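Local coordinates for protein geranylgeranyl pyrophosphate synthase (Corynebacterium glutamicum, PDB 3LMD) that probably makes long-chain isoprenyl diphosphates, adding isopentenyl units to an allylic diphosphate as a magnesium-dependent all-trans prenyltransferase, at residues T107-A110 / T111-H114; G233-F236 / Q237-D241; T277-G280 / A281-D285; N298-L301 / E302-Q306. All coordinates share one frame; numbering follows the deposited sequence.

Contact 1 (T107-A110 / T111-H114); sequences THLA and TLYH
Leu-112 brings its CD1 methyl to the imidazole of His-108, one helical turn back, with CD1 3.6 Å from His-108 NE2. The imidazole swings forward along the helix because its CG is anti to the backbone N (chi1 170°), and CD1 meets its NE2–CE1 side at a slant, where a partly exposed histidine can shield a leucine methyl. On the next ridge the ring of Tyr-113 lies with one face against the carbonyl oxygen of Leu-109, which sits 3.2 Å above the ring plane, off-centre toward the rim. That oxygen also accepts Tyr-113 N at 3.0 Å. Further out along the ring, Tyr-113 CZ reaches Leu-109 CB at 4.2 Å. Thr-111 N is bonded to Thr-107 O at 3.0 Å, in the normal i to i+4 pattern of helix 95-118.

Outside the segment, Leu-146 of helix 132-157 packs on Leu-109 and Tyr-113, and Ala-110, with only a methyl, packs on Leu-146 and Leu-147. Backbone polar groups are thus engaged in helix bonds, His-114 NE2 is bonded to Asp-144 OD1, and the turn leads directly into Asp-115, a calcium ligand in a crystal of this protein and the first aspartate of a DDxxD motif.

Contact 2 (G233-F236 / Q237-D241); sequences GMIF and QIVDD
The second aspartate-rich motif of the trans-prenyltransferase fold begins at Asp-240 and Asp-241 of helix 219-246, and the turn before it makes this contact, Met-234 against Ile-238 and Ile-235 against Val-239. Met-234 folds back on itself through its bent chain and offers CE to Ile-238 CD1 at 4.2 Å, the two side chains meeting at a slant. Ile-235 and Val-239 run alongside each other, pointing the same way, with their CG2 methyls 4.0 Å apart. Beta-branched residues have few rotamers in a helix, so fixing them in a packed interior costs little entropy. Beneath them the backbone bonds are regular, Ile-238 N to Met-234 O being 3.0 Å with an angle of 172° at the hydrogen.

Gln-237 is the polar member of the turn. With chi1 at -173° its chain sets off away from its own N, and the bend at chi2 then carries the amide forward to Asp-241. There Gln-237 NE2 donates to Asp-241 OD1 at 3.0 Å. The acceptor lies close to the amide plane, but the donor stands 44° out of the carboxylate plane. One residue thus holds each carboxylate oxygen: Gln-237 at OD1, Tyr-192 through its OH at OD2.

Phe-236 O takes Asp-240 N at 3.0 Å and is also bonded to Ser-22 OG, while the Asp-240 carboxylate engages Ser-22 and Gly-20. Around this turn, helix 188-214 covers Met-234 and Gln-237, helix 309-328 lies on Ile-238 through Val-317 and Tyr-320, helix 335-349 packs on Ile-235 and Val-239, and helix 21-27 closes over Phe-236.

Contact 3 (T277-G280 / A281-D285); sequences TPVG and AELRD
Arg-284 lays one face of its guanidinium over the backbone at Gly-280, whose carbonyl oxygen sits 3.4 Å from the guanidinium plane, toward its rim. This is the first turn of helix 278-286, opened by an N-cap: Thr-277 OG1 accepts Gly-280 N at 2.9 Å, so the threonine satisfies a first-turn amide with no preceding helical turn to supply its acceptor. Pro-278 suits the position after the cap, where its missing N-H costs no helical bond. The arginine chain bends at chi3 (-69°) to turn back over the glycine, which has no side chain to keep the flat group off the backbone. Arg-284 NH2 donates to the carbonyls of Leu-273 and Glu-275, tying the new helix to the end of helix 267-274.

On the side facing helix 294-306, Val-279 CG1 and Leu-283 CD1 pack side by side at 3.9 Å, and Leu-283 continues into Val-300, Leu-303 and Leu-304. Glu-282 stretches out extended beyond CG, and its OE2 is hydrogen-bonded to His-299 NE2. Two waters span the turn. One gives a hydrogen to Thr-277 O at 3.2 Å and weakly accepts from Arg-284 NH1 at the guanidinium edge; the other donates to Glu-282 OE1 at 2.8 Å and weakly to Pro-278 O at 3.4 Å.

Contact 4 (N298-L301 / E302-Q306); sequences NHVL and ELLSQ
Val-300 O accepts Leu-304 N at 2.8 Å, a short and nearly straight bond (170° at the hydrogen) in the body of helix 294-306. The side chains of the same pair lie side by side, pointing the same way, Val-300 CG1 against Leu-304 CD1 at 3.8 Å, forming an apolar ridge. Beside it, Leu-303 sends CD1 over one face of the His-299 imidazole, a CH-pi contact 4.1 Å from the ring centroid. A chi1 of 179° swings this ring, whose NE2 is held by Glu-282, along the helix toward the following turn, where the leucine meets it.

The ridge is clasped from several sides: Leu-260 touches Val-300, Leu-301 and Leu-304, and Ile-245 of helix 219-246 meets the two leucines. On the exposed side, Glu-302 bends at chi2, which brings OE2 to Gln-306 NE2; the bond is weak, at 3.1 Å and 120°. Ser-305 N is bonded to Leu-301 O, also at 3.1 Å.

The helix is therefore two-sided. Leucines and valine face the protein, whereas the oxygen-bearing Glu-302 and Ser-305 face outward, consistent with their role as calcium ligands in a crystal of this protein, though no ion is bound to them here.

Contacts 1 and 2 belong to the two helices that carry the aspartate-rich motifs. Their centres are 19 Å apart, and the side chain of Gln-237 is about 10 Å from that of Asp-115; in relatives these motifs face each other across the substrate pocket, holding diphosphate through magnesium. Contacts 3 and 4 form a separate peripheral unit, with centres 11 Å apart, in which two successive helices are joined by Glu-282 OE2 to His-299 NE2 at 2.7 Å, a probable hydrogen bond. Helix 219-246 relates the two regions: its Ile-245, just beyond contact 2, packs on contact 4, and nearest atoms of these contacts are about 8 Å apart. Contact 1 stays remote, its centre 38 Å from that of contact 3.

Contact 1 (T107-A110 / T111-H114)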
loop_
_atom_site.group_PDB
_atom_site.type_symbol
_atom_site.label_atom_id
_atom_site.label_comp_id
_atom_site.label_asym_id
_atom_site.label_seq_id
_atom_site.Cartn_x
_atom_site.Cartn_y
_atom_site.Cartn_z
ATOM N N THR A 107 0.726 10.279 -1.022
ATOM C CA THR A 107 0.789 9.433 0.182
ATOM C C THR A 107 -0.290 9.804 1.172
ATOM O O THR A 107 -0.954 8.921 1.749
ATOM C CB THR A 107 2.171 9.541 0.835
ATOM O OG1 THR A 107 3.147 9.047 -0.098
ATOM C CG2 THR A 107 2.235 8.695 2.135
ATOM N N HIS A 108 -0.485 11.111 1.344
ATOM C CA HIS A 108 -1.592 11.612 2.145
ATOM C C HIS A 108 -2.921 11.059 1.663
ATOM O O HIS A 108 -3.715 10.568 2.467
ATOM C CB HIS A 108 -1.603 13.167 2.130
ATOM C CG HIS A 108 -2.831 13.764 2.718
ATOM N ND1 HIS A 108 -3.248 13.485 4.008
ATOM C CD2 HIS A 108 -3.737 14.631 2.202
ATOM C CE1 HIS A 108 -4.366 14.156 4.255
ATOM N NE2 HIS A 108 -4.685 14.851 3.174
ATOM N N LEU A 109 -3.198 11.161 0.359
ATOM C CA LEU A 109 -4.465 10.673 -0.182
ATOM C C LEU A 109 -4.625 9.152 -0.008
ATOM O O LEU A 109 -5.713 8.675 0.356
ATOM C CB LEU A 109 -4.621 11.072 -1.672
ATOM C CG LEU A 109 -4.653 12.596 -1.873
ATOM C CD1 LEU A 109 -4.642 12.983 -3.385
ATOM C CD2 LEU A 109 -5.886 13.203 -1.140
ATOM N N ALA A 110 -3.563 8.397 -0.259
ATOM C CA ALA A 110 -3.624 6.919 -0.125
ATOM C C ALA A 110 -4.045 6.541 1.282
ATOM O O ALA A 110 -4.884 5.675 1.494
ATOM C CB ALA A 110 -2.264 6.281 -0.469
ATOM N N THR A 111 -3.418 7.218 2.224
ATOM C CA THR A 111 -3.670 7.122 3.657
ATOM C C THR A 111 -5.113 7.344 4.047
ATOM O O THR A 111 -5.694 6.560 4.812
ATOM C CB THR A 111 -2.786 8.205 4.315
ATOM O OG1 THR A 111 -1.654 7.575 4.885
ATOM C CG2 THR A 111 -3.552 9.069 5.312
ATOM N N LEU A 112 -5.691 8.418 3.515
ATOM C CA LEU A 112 -7.101 8.693 3.674
ATOM C C LEU A 112 -7.991 7.596 3.139
ATOM O O LEU A 112 -8.986 7.227 3.764
ATOM C CB LEU A 112 -7.488 10.000 2.972
ATOM C CG LEU A 112 -7.073 11.287 3.686
ATOM C CD1 LEU A 112 -7.436 12.507 2.814
ATOM C CD2 LEU A 112 -7.716 11.391 5.077
ATOM N N TYR A 113 -7.690 7.106 1.952
ATOM C CA TYR A 113 -8.535 6.071 1.376
ATOM C C TYR A 113 -8.539 4.829 2.252
ATOM O O TYR A 113 -9.597 4.221 2.465
ATOM C CB TYR A 113 -8.117 5.771 -0.059
ATOM C CG TYR A 113 -8.204 7.020 -0.907
ATOM C CD1 TYR A 113 -8.806 8.175 -0.395
ATOM C CD2 TYR A 113 -7.692 7.064 -2.194
ATOM C CE1 TYR A 113 -8.901 9.349 -1.144
ATOM C CE2 TYR A 113 -7.788 8.238 -2.967
ATOM C CZ TYR A 113 -8.400 9.373 -2.430
ATOM O OH TYR A 113 -8.505 10.543 -3.161
ATOM N N HIS A 114 -7.388 4.453 2.814
ATOM C CA HIS A 114 -7.364 3.282 3.709
ATOM C C HIS A 114 -7.988 3.595 5.066
ATOM O O HIS A 114 -8.625 2.746 5.681
ATOM C CB HIS A 114 -5.945 2.752 3.902
ATOM C CG HIS A 114 -5.411 2.010 2.714
ATOM N ND1 HIS A 114 -6.074 1.956 1.504
ATOM C CD2 HIS A 114 -4.273 1.295 2.552
ATOM C CE1 HIS A 114 -5.367 1.233 0.649
ATOM N NE2 HIS A 114 -4.271 0.819 1.262
#

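Contact 2 (G233-F236 / Q237-D241)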
loop_
_atom_site.group_PDB
_atom_site.type_symbol
_atom_site.label_atom_id
_atom_site.label_comp_id
_atom_site.label_asym_id
_atom_site.label_seq_id
_atom_site.Cartn_x
_atom_site.Cartn_y
_atom_site.Cartn_z
ATOM N N GLY A 233 2.457 19.817 13.004
ATOM C CA GLY A 233 1.436 18.722 12.943
ATOM C C GLY A 233 0.770 18.529 14.296
ATOM O O GLY A 233 -0.457 18.341 14.376
ATOM N N MET A 234 1.571 18.531 15.369
ATOM C CA MET A 234 1.005 18.416 16.729
ATOM C C MET A 234 0.088 19.599 17.047
ATOM O O MET A 234 -1.015 19.420 17.564
ATOM C CB MET A 234 2.126 18.296 17.793
ATOM C CG MET A 234 3.076 17.071 17.638
ATOM S SD MET A 234 2.220 15.439 17.810
ATOM C CE MET A 234 1.081 15.845 19.227
ATOM N N ILE A 235 0.559 20.814 16.767
ATOM C CA ILE A 235 -0.227 22.013 17.011
ATOM C C ILE A 235 -1.552 21.953 16.267
ATOM O O ILE A 235 -2.608 22.195 16.863
ATOM C CB ILE A 235 0.562 23.269 16.625
ATOM C CG1 ILE A 235 1.760 23.449 17.572
ATOM C CG2 ILE A 235 -0.340 24.523 16.600
ATOM C CD1 ILE A 235 2.753 24.549 17.056
ATOM N N PHE A 236 -1.527 21.602 14.979
ATOM C CA PHE A 236 -2.787 21.554 14.201
ATOM C C PHE A 236 -3.833 20.663 14.859
ATOM O O PHE A 236 -4.992 21.033 14.963
ATOM C CB PHE A 236 -2.548 21.025 12.768
ATOM C CG PHE A 236 -1.854 22.014 11.850
ATOM C CD1 PHE A 236 -1.766 23.344 12.179
ATOM C CD2 PHE A 236 -1.311 21.598 10.646
ATOM C CE1 PHE A 236 -1.124 24.257 11.331
ATOM C CE2 PHE A 236 -0.672 22.503 9.803
ATOM C CZ PHE A 236 -0.585 23.831 10.154
ATOM N N GLN A 237 -3.425 19.454 15.240
ATOM C CA GLN A 237 -4.377 18.473 15.742
ATOM C C GLN A 237 -4.877 18.838 17.161
ATOM O O GLN A 237 -6.048 18.681 17.454
ATOM C CB GLN A 237 -3.746 17.076 15.768
ATOM C CG GLN A 237 -4.777 15.996 16.119
ATOM C CD GLN A 237 -5.894 15.949 15.079
ATOM O OE1 GLN A 237 -5.643 15.600 13.937
ATOM N NE2 GLN A 237 -7.116 16.355 15.460
ATOM N N ILE A 238 -3.985 19.279 18.046
ATOM C CA ILE A 238 -4.438 19.637 19.378
ATOM C C ILE A 238 -5.369 20.856 19.310
ATOM O O ILE A 238 -6.402 20.903 19.989
ATOM C CB ILE A 238 -3.264 19.910 20.347
ATOM C CG1 ILE A 238 -2.398 18.640 20.481
ATOM C CG2 ILE A 238 -3.849 20.293 21.757
ATOM C CD1 ILE A 238 -1.096 18.850 21.169
ATOM N N VAL A 239 -5.018 21.838 18.480
ATOM C CA VAL A 239 -5.843 23.022 18.365
ATOM C C VAL A 239 -7.240 22.620 17.836
ATOM O O VAL A 239 -8.262 23.079 18.355
ATOM C CB VAL A 239 -5.177 24.132 17.467
ATOM C CG1 VAL A 239 -6.225 25.177 17.042
ATOM C CG2 VAL A 239 -4.020 24.845 18.224
ATOM N N ASP A 240 -7.280 21.759 16.816
ATOM C CA ASP A 240 -8.557 21.240 16.290
ATOM C C ASP A 240 -9.374 20.561 17.403
ATOM O O ASP A 240 -10.614 20.697 17.491
ATOM C CB ASP A 240 -8.307 20.194 15.182
ATOM C CG ASP A 240 -8.006 20.813 13.823
ATOM O OD1 ASP A 240 -8.119 22.045 13.669
ATOM O OD2 ASP A 240 -7.668 20.047 12.894
ATOM N N ASP A 241 -8.685 19.773 18.216
ATOM C CA ASP A 241 -9.348 19.025 19.288
ATOM C C ASP A 241 -9.923 19.947 20.357
ATOM O O ASP A 241 -11.023 19.708 20.848
ATOM C CB ASP A 241 -8.407 17.974 19.914
ATOM C CG ASP A 241 -8.090 16.826 18.953
ATOM O OD1 ASP A 241 -8.800 16.668 17.950
ATOM O OD2 ASP A 241 -7.113 16.090 19.183
#

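Contact 3 (T277-G280 / A281-D285)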
loop_
_atom_site.group_PDB
_atom_site.type_symbol
_atom_site.label_atom_id
_atom_site.label_comp_id
_atom_site.label_asym_id
_atom_site.label_seq_id
_atom_site.Cartn_x
_atom_site.Cartn_y
_atom_site.Cartn_z
ATOM N N THR A 277 -10.464 16.380 41.451
ATOM C CA THR A 277 -11.426 17.404 41.796
ATOM C C THR A 277 -12.801 16.787 41.623
ATOM O O THR A 277 -12.929 15.698 41.046
ATOM C CB THR A 277 -11.338 18.539 40.790
ATOM O OG1 THR A 277 -11.625 18.000 39.485
ATOM C CG2 THR A 277 -9.950 19.227 40.812
ATOM N N PRO A 278 -13.851 17.469 42.110
ATOM C CA PRO A 278 -15.180 16.878 41.919
ATOM C C PRO A 278 -15.548 16.759 40.437
ATOM O O PRO A 278 -16.249 15.832 40.031
ATOM C CB PRO A 278 -16.117 17.868 42.605
ATOM C CG PRO A 278 -15.267 18.699 43.521
ATOM C CD PRO A 278 -13.851 18.626 43.033
ATOM N N VAL A 279 -15.090 17.707 39.631
ATOM C CA VAL A 279 -15.371 17.649 38.198
ATOM C C VAL A 279 -14.643 16.483 37.544
ATOM O O VAL A 279 -15.216 15.788 36.700
ATOM C CB VAL A 279 -14.973 18.966 37.523
ATOM C CG1 VAL A 279 -14.799 18.785 36.019
ATOM C CG2 VAL A 279 -16.047 20.022 37.843
ATOM N N GLY A 280 -13.394 16.255 37.938
ATOM C CA GLY A 280 -12.646 15.090 37.452
ATOM C C GLY A 280 -13.344 13.788 37.832
ATOM O O GLY A 280 -13.466 12.856 37.025
ATOM N N ALA A 281 -13.808 13.710 39.075
ATOM C CA ALA A 281 -14.501 12.503 39.544
ATOM C C ALA A 281 -15.788 12.234 38.783
ATOM O O ALA A 281 -16.100 11.077 38.440
ATOM C CB ALA A 281 -14.760 12.569 41.098
ATOM N N GLU A 282 -16.540 13.292 38.501
ATOM C CA GLU A 282 -17.803 13.151 37.814
ATOM C C GLU A 282 -17.597 12.761 36.345
ATOM O O GLU A 282 -18.359 11.966 35.793
ATOM C CB GLU A 282 -18.648 14.436 37.879
ATOM C CG GLU A 282 -20.060 14.179 37.320
ATOM C CD GLU A 282 -21.043 15.325 37.514
ATOM O OE1 GLU A 282 -20.708 16.343 38.168
ATOM O OE2 GLU A 282 -22.172 15.197 36.997
ATOM N N LEU A 283 -16.571 13.329 35.720
ATOM C CA LEU A 283 -16.182 12.948 34.357
ATOM C C LEU A 283 -15.732 11.488 34.277
ATOM O O LEU A 283 -16.106 10.779 33.327
ATOM C CB LEU A 283 -15.080 13.887 33.801
ATOM C CG LEU A 283 -15.534 15.283 33.369
ATOM C CD1 LEU A 283 -14.318 16.200 33.128
ATOM C CD2 LEU A 283 -16.404 15.241 32.115
ATOM N N ARG A 284 -14.940 11.038 35.239
ATOM C CA ARG A 284 -14.520 9.630 35.274
ATOM C C ARG A 284 -15.743 8.706 35.389
ATOM O O ARG A 284 -15.811 7.669 34.735
ATOM C CB ARG A 284 -13.518 9.340 36.397
ATOM C CG ARG A 284 -12.088 9.900 36.165
ATOM C CD ARG A 284 -11.061 9.460 37.230
ATOM N NE ARG A 284 -11.304 10.050 38.565
ATOM C CZ ARG A 284 -10.928 11.270 38.946
ATOM N NH1 ARG A 284 -11.198 11.694 40.173
ATOM N NH2 ARG A 284 -10.283 12.073 38.109
ATOM N N ASP A 285 -16.700 9.092 36.222
ATOM C CA ASP A 285 -17.954 8.360 36.344
ATOM C C ASP A 285 -18.727 8.291 35.026
ATOM O O ASP A 285 -19.239 7.242 34.651
ATOM C CB ASP A 285 -18.833 9.010 37.404
ATOM C CG ASP A 285 -20.025 8.154 37.768
ATOM O OD1 ASP A 285 -19.827 6.948 38.035
ATOM O OD2 ASP A 285 -21.156 8.688 37.785
HETATM O O HOH W 1 -11.340 13.415 42.685
HETATM O O HOH W 2 -18.807 17.953 39.346
#

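Contact 4 (N298-L301 / E302-Q306)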
loop_
_atom_site.group_PDB
_atom_site.type_symbol
_atom_site.label_atom_id
_atom_site.label_comp_id
_atom_site.label_asym_id
_atom_site.label_seq_id
_atom_site.Cartn_x
_atom_site.Cartn_y
_atom_site.Cartn_z
ATOM N N ASN A 298 -24.021 17.319 26.369
ATOM C CA ASN A 298 -24.085 18.683 26.845
ATOM C C ASN A 298 -23.565 18.826 28.291
ATOM O O ASN A 298 -22.892 19.799 28.626
ATOM C CB ASN A 298 -25.523 19.195 26.751
ATOM C CG ASN A 298 -25.638 20.671 27.061
ATOM O OD1 ASN A 298 -24.988 21.502 26.425
ATOM N ND2 ASN A 298 -26.472 21.010 28.039
ATOM N N HIS A 299 -23.893 17.863 29.140
ATOM C CA HIS A 299 -23.503 17.924 30.538
ATOM C C HIS A 299 -21.977 17.746 30.625
ATOM O O HIS A 299 -21.300 18.470 31.342
ATOM C CB HIS A 299 -24.246 16.852 31.351
ATOM C CG HIS A 299 -23.890 16.839 32.808
ATOM N ND1 HIS A 299 -23.930 17.971 33.595
ATOM C CD2 HIS A 299 -23.487 15.831 33.619
ATOM C CE1 HIS A 299 -23.559 17.664 34.828
ATOM N NE2 HIS A 299 -23.281 16.371 34.869
ATOM N N VAL A 300 -21.445 16.791 29.873
ATOM C CA VAL A 300 -19.998 16.597 29.785
ATOM C C VAL A 300 -19.265 17.846 29.276
ATOM O O VAL A 300 -18.273 18.273 29.870
ATOM C CB VAL A 300 -19.638 15.390 28.925
ATOM C CG1 VAL A 300 -18.105 15.301 28.741
ATOM C CG2 VAL A 300 -20.174 14.132 29.565
ATOM N N LEU A 301 -19.754 18.440 28.192
ATOM C CA LEU A 301 -19.176 19.688 27.692
ATOM C C LEU A 301 -19.203 20.788 28.758
ATOM O O LEU A 301 -18.308 21.618 28.828
ATOM C CB LEU A 301 -19.918 20.172 26.437
ATOM C CG LEU A 301 -19.739 19.336 25.159
ATOM C CD1 LEU A 301 -20.755 19.752 24.077
ATOM C CD2 LEU A 301 -18.306 19.432 24.625
ATOM N N GLU A 302 -20.245 20.820 29.578
ATOM C CA GLU A 302 -20.275 21.803 30.669
ATOM C C GLU A 302 -19.228 21.484 31.733
ATOM O O GLU A 302 -18.479 22.374 32.153
ATOM C CB GLU A 302 -21.678 21.890 31.305
ATOM C CG GLU A 302 -21.804 22.947 32.385
ATOM C CD GLU A 302 -21.349 24.329 31.922
ATOM O OE1 GLU A 302 -21.718 24.730 30.793
ATOM O OE2 GLU A 302 -20.629 25.021 32.688
ATOM N N LEU A 303 -19.153 20.219 32.161
ATOM C CA LEU A 303 -18.106 19.795 33.092
ATOM C C LEU A 303 -16.686 20.118 32.561
ATOM O O LEU A 303 -15.847 20.633 33.283
ATOM C CB LEU A 303 -18.227 18.284 33.360
ATOM C CG LEU A 303 -19.477 17.876 34.172
ATOM C CD1 LEU A 303 -19.596 16.362 34.202
ATOM C CD2 LEU A 303 -19.357 18.416 35.588
ATOM N N LEU A 304 -16.432 19.807 31.299
ATOM C CA LEU A 304 -15.129 20.126 30.688
ATOM C C LEU A 304 -14.825 21.624 30.778
ATOM O O LEU A 304 -13.710 22.006 31.116
ATOM C CB LEU A 304 -15.113 19.638 29.211
ATOM C CG LEU A 304 -15.048 18.113 29.105
ATOM C CD1 LEU A 304 -15.325 17.637 27.660
ATOM C CD2 LEU A 304 -13.687 17.624 29.571
ATOM N N SER A 305 -15.822 22.485 30.550
ATOM C CA SER A 305 -15.585 23.917 30.665
ATOM C C SER A 305 -15.322 24.352 32.114
ATOM O O SER A 305 -14.754 25.418 32.356
ATOM C CB SER A 305 -16.729 24.744 30.034
ATOM O OG SER A 305 -17.824 24.851 30.941
ATOM N N GLN A 306 -15.737 23.525 33.070
ATOM C CA GLN A 306 -15.500 23.823 34.490
ATOM C C GLN A 306 -14.159 23.257 34.950
ATOM O O GLN A 306 -13.713 23.561 36.057
ATOM C CB GLN A 306 -16.655 23.245 35.369
ATOM C CG GLN A 306 -17.980 23.947 35.124
ATOM C CD GLN A 306 -19.216 23.149 35.631
ATOM O OE1 GLN A 306 -19.105 22.017 36.094
ATOM N NE2 GLN A 306 -20.386 23.762 35.535
#